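Local coordinates for putative peptidase (Bacteroides fragilis, PDB 5DYN), which is a cysteine protease of the clostripain family that probably activates the B. fragilis toxin by cleavage, contributing to anaerobic sepsis in mice, at residues B[22-27]-B[47-52]; B[108-113]-B[186-191]; B[158-163]-B[209-214]. One frame throughout, in Å; residues are numbered along the deposited sequence.

Overall arrangement
The three contacts lie in the C-terminal part of the protease and illustrate how neighbouring elements of one fold pack against one another. Contacts 1 and 2 belong to the same mixed sheet: strands 50-53 and 110-115 are neighbours, and although the centres are about 19 Å apart, Y50 CB reaches V113 CG1 at 3.8 Å. Contact 3, a two-strand sheet leading into a helix, has its centre about 13 Å from that of contact 2 and touches it where W188 CG meets K209 O at 3.2 Å. Contacts 1 and 3 do not touch. Modelled sodium ions bind S212 and T213 in contact 3 and G108 in contact 2; the Y50 side chain is about 12 Å from one.

Contact 1 of 3, residues B[22-27]-B[47-52]; sequences APDLDF and CGSYLI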
loop_
_atom_site.group_PDB
_atom_site.type_symbol
_atom_site.label_atom_id
_atom_site.label_comp_id
_atom_site.label_asym_id
_atom_site.label_seq_id
_atom_site.Cartn_x
_atom_site.Cartn_y
_atom_site.Cartn_z
ATOM N N ALA B 22 -2.713 14.462 9.761
ATOM C CA ALA B 22 -3.913 13.653 9.614
ATOM C C ALA B 22 -4.375 13.159 10.972
ATOM O O ALA B 22 -3.557 12.929 11.858
ATOM C CB ALA B 22 -3.658 12.476 8.677
ATOM N N PRO B 23 -5.695 13.000 11.145
ATOM C CA PRO B 23 -6.188 12.324 12.347
ATOM C C PRO B 23 -5.806 10.854 12.284
ATOM O O PRO B 23 -5.413 10.388 11.214
ATOM C CB PRO B 23 -7.703 12.515 12.262
ATOM C CG PRO B 23 -7.979 12.656 10.806
ATOM C CD PRO B 23 -6.790 13.381 10.234
ATOM N N ASP B 24 -5.904 10.132 13.394
ATOM C CA ASP B 24 -5.582 8.714 13.359
ATOM C C ASP B 24 -6.563 8.003 12.440
ATOM O O ASP B 24 -7.777 8.144 12.581
ATOM C CB ASP B 24 -5.608 8.096 14.752
ATOM C CG ASP B 24 -5.215 6.632 14.737
ATOM O OD1 ASP B 24 -4.028 6.339 14.475
ATOM O OD2 ASP B 24 -6.090 5.772 14.977
ATOM N N LEU B 25 -6.025 7.245 11.494
ATOM C CA LEU B 25 -6.837 6.619 10.461
ATOM C C LEU B 25 -7.221 5.192 10.824
ATOM O O LEU B 25 -6.447 4.472 11.448
ATOM C CB LEU B 25 -6.085 6.643 9.130
ATOM C CG LEU B 25 -5.605 8.029 8.693
ATOM C CD1 LEU B 25 -4.708 7.931 7.473
ATOM C CD2 LEU B 25 -6.793 8.937 8.411
ATOM N N ASP B 26 -8.425 4.785 10.439
ATOM C CA ASP B 26 -8.830 3.396 10.609
ATOM C C ASP B 26 -8.008 2.514 9.678
ATOM O O ASP B 26 -7.551 1.435 10.060
ATOM C CB ASP B 26 -10.327 3.220 10.333
ATOM C CG ASP B 26 -10.743 1.757 10.275
ATOM O OD1 ASP B 26 -10.167 0.938 11.024
ATOM O OD2 ASP B 26 -11.648 1.425 9.481
ATOM N N PHE B 27 -7.817 2.991 8.452
ATOM C CA PHE B 27 -7.079 2.240 7.450
ATOM C C PHE B 27 -6.248 3.157 6.563
ATOM O O PHE B 27 -6.623 4.301 6.310
ATOM C CB PHE B 27 -8.038 1.408 6.589
ATOM C CG PHE B 27 -9.128 2.216 5.929
ATOM C CD1 PHE B 27 -8.898 2.873 4.728
ATOM C CD2 PHE B 27 -10.388 2.303 6.502
ATOM C CE1 PHE B 27 -9.898 3.613 4.121
ATOM C CE2 PHE B 27 -11.392 3.040 5.899
ATOM C CZ PHE B 27 -11.148 3.695 4.708
ATOM N N CYS B 47 0.331 6.057 12.053
ATOM C CA CYS B 47 -0.592 6.864 11.260
ATOM C C CYS B 47 -1.983 6.261 11.197
ATOM O O CYS B 47 -2.956 6.952 10.900
ATOM C CB CYS B 47 -0.056 7.047 9.843
ATOM S SG CYS B 47 1.437 8.032 9.770
ATOM N N GLY B 48 -2.077 4.968 11.472
ATOM C CA GLY B 48 -3.350 4.291 11.378
ATOM C C GLY B 48 -3.334 2.915 11.996
ATOM O O GLY B 48 -2.358 2.519 12.631
ATOM N N SER B 49 -4.424 2.183 11.801
ATOM C CA SER B 49 -4.567 0.861 12.388
ATOM C C SER B 49 -4.216 -0.248 11.399
ATOM O O SER B 49 -3.545 -1.213 11.758
ATOM C CB SER B 49 -5.991 0.674 12.909
ATOM O OG SER B 49 -6.366 1.763 13.731
ATOM N N TYR B 50 -4.664 -0.109 10.154
ATOM C CA TYR B 50 -4.455 -1.161 9.161
ATOM C C TYR B 50 -3.864 -0.653 7.849
ATOM O O TYR B 50 -4.256 0.397 7.340
ATOM C CB TYR B 50 -5.773 -1.886 8.888
ATOM C CG TYR B 50 -6.339 -2.554 10.118
ATOM C CD1 TYR B 50 -5.851 -3.780 10.551
ATOM C CD2 TYR B 50 -7.351 -1.952 10.858
ATOM C CE1 TYR B 50 -6.357 -4.392 11.680
ATOM C CE2 TYR B 50 -7.865 -2.556 11.988
ATOM C CZ TYR B 50 -7.363 -3.777 12.395
ATOM O OH TYR B 50 -7.867 -4.387 13.519
ATOM N N LEU B 51 -2.913 -1.417 7.315
ATOM C CA LEU B 51 -2.307 -1.128 6.020
ATOM C C LEU B 51 -2.870 -2.068 4.959
ATOM O O LEU B 51 -2.798 -3.287 5.104
ATOM C CB LEU B 51 -0.784 -1.264 6.088
ATOM C CG LEU B 51 -0.038 -1.071 4.766
ATOM C CD1 LEU B 51 -0.125 0.375 4.306
ATOM C CD2 LEU B 51 1.409 -1.512 4.878
ATOM N N ILE B 52 -3.430 -1.498 3.898
ATOM C CA ILE B 52 -4.061 -2.294 2.851
ATOM C C ILE B 52 -3.424 -2.045 1.488
ATOM O O ILE B 52 -3.495 -0.936 0.958
ATOM C CB ILE B 52 -5.568 -1.995 2.751
ATOM C CG1 ILE B 52 -6.198 -1.936 4.144
ATOM C CG2 ILE B 52 -6.260 -3.027 1.869
ATOM C CD1 ILE B 52 -7.595 -1.361 4.154
HETATM O O HOH W 1 -3.292 4.093 15.196
#
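The Y50 ring receives the backbone carbonyl of D26 at its edge, near the ring plane, with D26 O 3.5 Å from Y50 CD2. The carboxylate of D26 stands perpendicular to that ring and brings OD1 to 4.0 Å from the same carbon. Y50 reaches this place because its CG lies beside the backbone N (chi1 -61°). The F27 ring has D26 OD2 in plane at its edge, while the methyl CD1 of I52 approaches it obliquely and lies 3.7 Å from F27 CB. The same OD2 forms a salt bridge with R16 NH1 of the other chain of the assembly, and Y50 and I52 pack on A79 of helix 78-92.

The backbones run parallel and are joined by few bonds. L25 N gives a good one to C47 O (3.1 Å, 164°), whereas S49 N to L25 O and Y50 N to D26 O are bent and weak. Each segment turns a corner, at D26 and at S49, which breaks the regular ladder. The CB of S49 touches D26 O at 3.3 Å. Beside the L25-C47 bond, a water near D24 OD1 donates weakly to G48 O.

The segments lead into the two parallel strands of a beta-alpha-beta unit, strand 25-31, helix 38-43 and strand 50-53, consistent with the central sheet of clan CD peptidases.

Contact 2 of 3, residues B[108-113]-B[186-191]; sequences GVSVGV and VYWKST
V111 and K189 form a hydrogen-bonded pair at the middle of an antiparallel ladder that ends in a classic beta bulge, where V186 and Y187 both face V113. The axes of 110-113 and 187-190 run at 176°. Reciprocal bonds hold the middle, V111 N to K189 O at 3.0 Å and K189 N to V111 O at 3.2 Å. In the bulge, V113 O accepts from V186 N and only weakly from Y187 N.

Two faces pack tightly. On that of V111 and V113, V113 CG2 lies 3.7 Å from Y187 CB; the Y187 ring has V111 O near its plane at the edge, and both Y187 and V111 reach A83 of helix 78-92. On the other, W188 swings its CG anti to the backbone N (chi1 172°): CH2 comes within 3.4 Å of S110 CB, and S190 CB, from W188's own strand, lies over one face toward its rim. S110 OG turns to S54.

The exposed parts are looser: K189, on the V111 face, leads its amine away, and V186 at the bulge lends mainly CG2, 3.7 Å from V113 CG1. At the buried opposite end T191 OG1 accepts V109 N at 3.2 Å and also bonds to R193 O.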
loop_
_atom_site.group_PDB
_atom_site.type_symbol
_atom_site.label_atom_id
_atom_site.label_comp_id
_atom_site.label_asym_id
_atom_site.label_seq_id
_atom_site.Cartn_x
_atom_site.Cartn_y
_atom_site.Cartn_z
ATOM N N GLY B 108 -6.137 -11.632 -12.275
ATOM C CA GLY B 108 -6.290 -11.794 -10.842
ATOM C C GLY B 108 -5.604 -10.703 -10.045
ATOM O O GLY B 108 -5.280 -9.639 -10.580
ATOM N N VAL B 109 -5.370 -10.978 -8.765
ATOM C CA VAL B 109 -4.848 -9.981 -7.838
ATOM C C VAL B 109 -4.440 -10.632 -6.513
ATOM O O VAL B 109 -4.771 -11.791 -6.251
ATOM C CB VAL B 109 -5.896 -8.871 -7.568
ATOM C CG1 VAL B 109 -6.910 -9.332 -6.526
ATOM C CG2 VAL B 109 -5.225 -7.574 -7.133
ATOM N N SER B 110 -3.713 -9.886 -5.687
ATOM C CA SER B 110 -3.403 -10.308 -4.328
ATOM C C SER B 110 -3.482 -9.109 -3.384
ATOM O O SER B 110 -2.887 -8.066 -3.642
ATOM C CB SER B 110 -2.019 -10.953 -4.260
ATOM O OG SER B 110 -0.996 -10.006 -4.507
ATOM N N VAL B 111 -4.230 -9.260 -2.295
ATOM C CA VAL B 111 -4.422 -8.179 -1.334
ATOM C C VAL B 111 -4.143 -8.651 0.091
ATOM O O VAL B 111 -4.573 -9.734 0.492
ATOM C CB VAL B 111 -5.860 -7.607 -1.400
ATOM C CG1 VAL B 111 -6.026 -6.451 -0.421
ATOM C CG2 VAL B 111 -6.194 -7.159 -2.811
ATOM N N GLY B 112 -3.417 -7.836 0.850
ATOM C CA GLY B 112 -3.152 -8.137 2.242
ATOM C C GLY B 112 -3.518 -6.986 3.160
ATOM O O GLY B 112 -3.483 -5.825 2.757
ATOM N N VAL B 113 -3.882 -7.305 4.397
ATOM C CA VAL B 113 -4.110 -6.275 5.404
ATOM C C VAL B 113 -3.231 -6.525 6.623
ATOM O O VAL B 113 -3.231 -7.619 7.189
ATOM C CB VAL B 113 -5.580 -6.211 5.846
ATOM C CG1 VAL B 113 -5.782 -5.070 6.827
ATOM C CG2 VAL B 113 -6.481 -6.031 4.650
ATOM N N VAL B 186 -3.756 -9.865 8.994
ATOM C CA VAL B 186 -5.109 -10.270 9.341
ATOM C C VAL B 186 -5.897 -10.684 8.099
ATOM O O VAL B 186 -6.961 -11.293 8.202
ATOM C CB VAL B 186 -5.854 -9.143 10.073
ATOM C CG1 VAL B 186 -5.176 -8.844 11.400
ATOM C CG2 VAL B 186 -5.913 -7.895 9.205
ATOM N N TYR B 187 -5.368 -10.349 6.928
ATOM C CA TYR B 187 -5.984 -10.744 5.667
ATOM C C TYR B 187 -4.919 -10.966 4.605
ATOM O O TYR B 187 -3.996 -10.166 4.463
ATOM C CB TYR B 187 -6.987 -9.687 5.192
ATOM C CG TYR B 187 -7.731 -10.062 3.923
ATOM C CD1 TYR B 187 -7.169 -9.844 2.668
ATOM C CD2 TYR B 187 -9.001 -10.625 3.981
ATOM C CE1 TYR B 187 -7.845 -10.186 1.510
ATOM C CE2 TYR B 187 -9.688 -10.968 2.825
ATOM C CZ TYR B 187 -9.104 -10.744 1.593
ATOM O OH TYR B 187 -9.777 -11.081 0.439
ATOM N N TRP B 188 -5.059 -12.054 3.857
ATOM C CA TRP B 188 -4.184 -12.327 2.725
ATOM C C TRP B 188 -4.844 -13.315 1.780
ATOM O O TRP B 188 -4.973 -14.500 2.087
ATOM C CB TRP B 188 -2.827 -12.856 3.193
ATOM C CG TRP B 188 -1.938 -13.342 2.082
ATOM C CD1 TRP B 188 -1.383 -14.584 1.963
ATOM C CD2 TRP B 188 -1.503 -12.599 0.933
ATOM N NE1 TRP B 188 -0.629 -14.659 0.817
ATOM C CE2 TRP B 188 -0.685 -13.455 0.168
ATOM C CE3 TRP B 188 -1.724 -11.293 0.481
ATOM C CZ2 TRP B 188 -0.089 -13.048 -1.025
ATOM C CZ3 TRP B 188 -1.131 -10.892 -0.705
ATOM C CH2 TRP B 188 -0.320 -11.767 -1.441
ATOM N N LYS B 189 -5.277 -12.810 0.632
ATOM C CA LYS B 189 -5.897 -13.641 -0.388
ATOM C C LYS B 189 -5.276 -13.342 -1.742
ATOM O O LYS B 189 -4.954 -12.191 -2.052
ATOM C CB LYS B 189 -7.409 -13.413 -0.432
ATOM C CG LYS B 189 -8.147 -13.917 0.792
ATOM C CD LYS B 189 -8.273 -15.427 0.768
ATOM C CE LYS B 189 -9.168 -15.879 -0.375
ATOM N NZ LYS B 189 -9.411 -17.348 -0.348
ATOM N N SER B 190 -5.098 -14.386 -2.540
ATOM C CA SER B 190 -4.526 -14.232 -3.866
ATOM C C SER B 190 -5.052 -15.281 -4.825
ATOM O O SER B 190 -5.279 -16.428 -4.447
ATOM C CB SER B 190 -3.001 -14.315 -3.810
ATOM O OG SER B 190 -2.445 -14.194 -5.111
ATOM N N THR B 191 -5.247 -14.876 -6.073
ATOM C CA THR B 191 -5.492 -15.822 -7.143
ATOM C C THR B 191 -4.246 -16.690 -7.296
ATOM O O THR B 191 -3.162 -16.287 -6.870
ATOM C CB THR B 191 -5.829 -15.099 -8.463
ATOM O OG1 THR B 191 -4.808 -14.139 -8.761
ATOM C CG2 THR B 191 -7.167 -14.389 -8.346
#

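Contact 3 of 3, residues B[158-163]-B[209-214]; sequences YDLDRF and KGLSTY. With NA (sodium ion), chain J; NA (sodium ion), chain G.
D161 OD2 accepts three bonds, one from K209 NZ at 2.8 Å and two from R162, whose NE and NH2 grip it side-on. The arginine nitrogens meet it with the oxygen in the guanidinium plane, while the lysine comes from above the carboxylate plane (53° out). This shared anion probably tempers the closeness of the two cations, and K209 NZ also donates to D207 O. The other oxygen, OD1, takes Y174 OH.

D159 caps the helix and holds the facing turn at once. OD2 accepts from R162 N as an N-cap bond, while OD1 takes K209 N at 2.9 Å (170°) as well as Y148 OH. A water bridging L211 O and D161 N sits in the same corner.

These bonds sit where strand 158-159, paired antiparallel with strand 212-213, passes directly into helix 160-167. Y158 N meets T213 O almost straight, at 2.9 Å and 176°, and L160 N extends the pairing to L211 O past the strand's end.

Apolar packing lies outward. With its CG2 between the backbone N and carbonyl carbon, T213 sets that methyl 3.6 Å from L160 CA, and the two side chains cross at about a right angle. T213 OG1 donates to Y214 O and also lies 2.7 Å from a modelled sodium ion, with Y227 OH and NE1 of W232 and W238 completing the site. S212 OG binds another sodium, shared with F34 and P55.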
loop_
_atom_site.group_PDB
_atom_site.type_symbol
_atom_site.label_atom_id
_atom_site.label_comp_id
_atom_site.label_asym_id
_atom_site.label_seq_id
_atom_site.Cartn_x
_atom_site.Cartn_y
_atom_site.Cartn_z
ATOM N N TYR B 158 10.737 -9.580 -1.329
ATOM C CA TYR B 158 10.542 -10.998 -1.052
ATOM C C TYR B 158 9.590 -11.180 0.119
ATOM O O TYR B 158 9.421 -10.277 0.936
ATOM C CB TYR B 158 11.870 -11.681 -0.744
ATOM C CG TYR B 158 12.792 -11.818 -1.928
ATOM C CD1 TYR B 158 13.641 -10.783 -2.294
ATOM C CD2 TYR B 158 12.823 -12.990 -2.676
ATOM C CE1 TYR B 158 14.494 -10.909 -3.377
ATOM C CE2 TYR B 158 13.673 -13.126 -3.756
ATOM C CZ TYR B 158 14.504 -12.082 -4.103
ATOM O OH TYR B 158 15.351 -12.211 -5.179
ATOM N N ASP B 159 8.971 -12.350 0.207
ATOM C CA ASP B 159 8.073 -12.635 1.316
ATOM C C ASP B 159 8.853 -12.747 2.625
ATOM O O ASP B 159 9.775 -13.549 2.739
ATOM C CB ASP B 159 7.284 -13.914 1.054
ATOM C CG ASP B 159 6.277 -14.202 2.144
ATOM O OD1 ASP B 159 5.205 -13.560 2.146
ATOM O OD2 ASP B 159 6.561 -15.065 3.001
ATOM N N LEU B 160 8.476 -11.930 3.606
ATOM C CA LEU B 160 9.182 -11.875 4.883
ATOM C C LEU B 160 9.143 -13.204 5.627
ATOM O O LEU B 160 10.170 -13.683 6.113
ATOM C CB LEU B 160 8.596 -10.768 5.764
ATOM C CG LEU B 160 9.129 -10.689 7.197
ATOM C CD1 LEU B 160 10.603 -10.329 7.203
ATOM C CD2 LEU B 160 8.324 -9.691 8.017
ATOM N N ASP B 161 7.958 -13.796 5.712
ATOM C CA ASP B 161 7.784 -15.042 6.444
ATOM C C ASP B 161 8.617 -16.182 5.862
ATOM O O ASP B 161 9.265 -16.922 6.602
ATOM C CB ASP B 161 6.310 -15.443 6.471
ATOM C CG ASP B 161 6.098 -16.832 7.037
ATOM O OD1 ASP B 161 6.054 -16.963 8.280
ATOM O OD2 ASP B 161 5.978 -17.789 6.241
ATOM N N ARG B 162 8.602 -16.320 4.542
ATOM C CA ARG B 162 9.355 -17.386 3.891
ATOM C C ARG B 162 10.859 -17.161 4.007
ATOM O O ARG B 162 11.636 -18.116 4.041
ATOM C CB ARG B 162 8.946 -17.511 2.422
ATOM C CG ARG B 162 7.529 -18.023 2.213
ATOM C CD ARG B 162 7.383 -19.472 2.663
ATOM N NE ARG B 162 7.103 -19.588 4.091
ATOM C CZ ARG B 162 7.049 -20.739 4.754
ATOM N NH1 ARG B 162 7.257 -21.886 4.121
ATOM N NH2 ARG B 162 6.788 -20.741 6.053
ATOM N N PHE B 163 11.264 -15.898 4.076
ATOM C CA PHE B 163 12.673 -15.562 4.254
ATOM C C PHE B 163 13.169 -15.946 5.650
ATOM O O PHE B 163 14.254 -16.516 5.795
ATOM C CB PHE B 163 12.902 -14.070 4.001
ATOM C CG PHE B 163 14.272 -13.592 4.397
ATOM C CD1 PHE B 163 15.398 -14.042 3.727
ATOM C CD2 PHE B 163 14.431 -12.689 5.436
ATOM C CE1 PHE B 163 16.660 -13.605 4.090
ATOM C CE2 PHE B 163 15.693 -12.245 5.803
ATOM C CZ PHE B 163 16.808 -12.706 5.130
ATOM N N LYS B 209 2.754 -15.072 2.603
ATOM C CA LYS B 209 1.857 -14.563 3.632
ATOM C C LYS B 209 1.382 -13.139 3.348
ATOM O O LYS B 209 0.514 -12.622 4.050
ATOM C CB LYS B 209 2.534 -14.631 5.002
ATOM C CG LYS B 209 3.020 -16.024 5.392
ATOM C CD LYS B 209 1.930 -17.075 5.247
ATOM C CE LYS B 209 2.318 -18.377 5.940
ATOM N NZ LYS B 209 3.593 -18.942 5.418
ATOM N N GLY B 210 1.955 -12.507 2.327
ATOM C CA GLY B 210 1.445 -11.234 1.842
ATOM C C GLY B 210 2.109 -9.963 2.341
ATOM O O GLY B 210 1.612 -8.866 2.090
ATOM N N LEU B 211 3.227 -10.102 3.045
ATOM C CA LEU B 211 3.989 -8.944 3.500
ATOM C C LEU B 211 5.423 -9.066 3.018
ATOM O O LEU B 211 6.099 -10.054 3.308
ATOM C CB LEU B 211 3.947 -8.817 5.023
ATOM C CG LEU B 211 4.593 -7.561 5.618
ATOM C CD1 LEU B 211 3.814 -6.312 5.225
ATOM C CD2 LEU B 211 4.710 -7.673 7.131
ATOM N N SER B 212 5.890 -8.065 2.279
ATOM C CA SER B 212 7.206 -8.152 1.662
ATOM C C SER B 212 8.314 -7.624 2.564
ATOM O O SER B 212 8.064 -6.900 3.529
ATOM C CB SER B 212 7.231 -7.391 0.337
ATOM O OG SER B 212 7.317 -5.998 0.563
ATOM N N THR B 213 9.542 -7.997 2.227
ATOM C CA THR B 213 10.724 -7.485 2.895
ATOM C C THR B 213 11.836 -7.281 1.878
ATOM O O THR B 213 11.820 -7.874 0.800
ATOM C CB THR B 213 11.223 -8.436 3.994
ATOM O OG1 THR B 213 12.357 -7.855 4.651
ATOM C CG2 THR B 213 11.632 -9.774 3.390
ATOM N N TYR B 214 12.802 -6.438 2.219
ATOM C CA TYR B 214 13.986 -6.293 1.391
ATOM C C TYR B 214 15.017 -7.336 1.799
ATOM O O TYR B 214 15.009 -7.826 2.929
ATOM C CB TYR B 214 14.568 -4.879 1.502
ATOM C CG TYR B 214 15.829 -4.678 0.690
ATOM C CD1 TYR B 214 15.783 -4.608 -0.696
ATOM C CD2 TYR B 214 17.065 -4.562 1.311
ATOM C CE1 TYR B 214 16.930 -4.428 -1.440
ATOM C CE2 TYR B 214 18.219 -4.383 0.574
ATOM C CZ TYR B 214 18.146 -4.316 -0.800
ATOM O OH TYR B 214 19.295 -4.136 -1.533
HETATM NA NA NA J . 6.230 -4.869 -1.640
HETATM NA NA NA G . 13.589 -6.638 6.728
HETATM O O HOH W 2 5.429 -12.318 4.471
#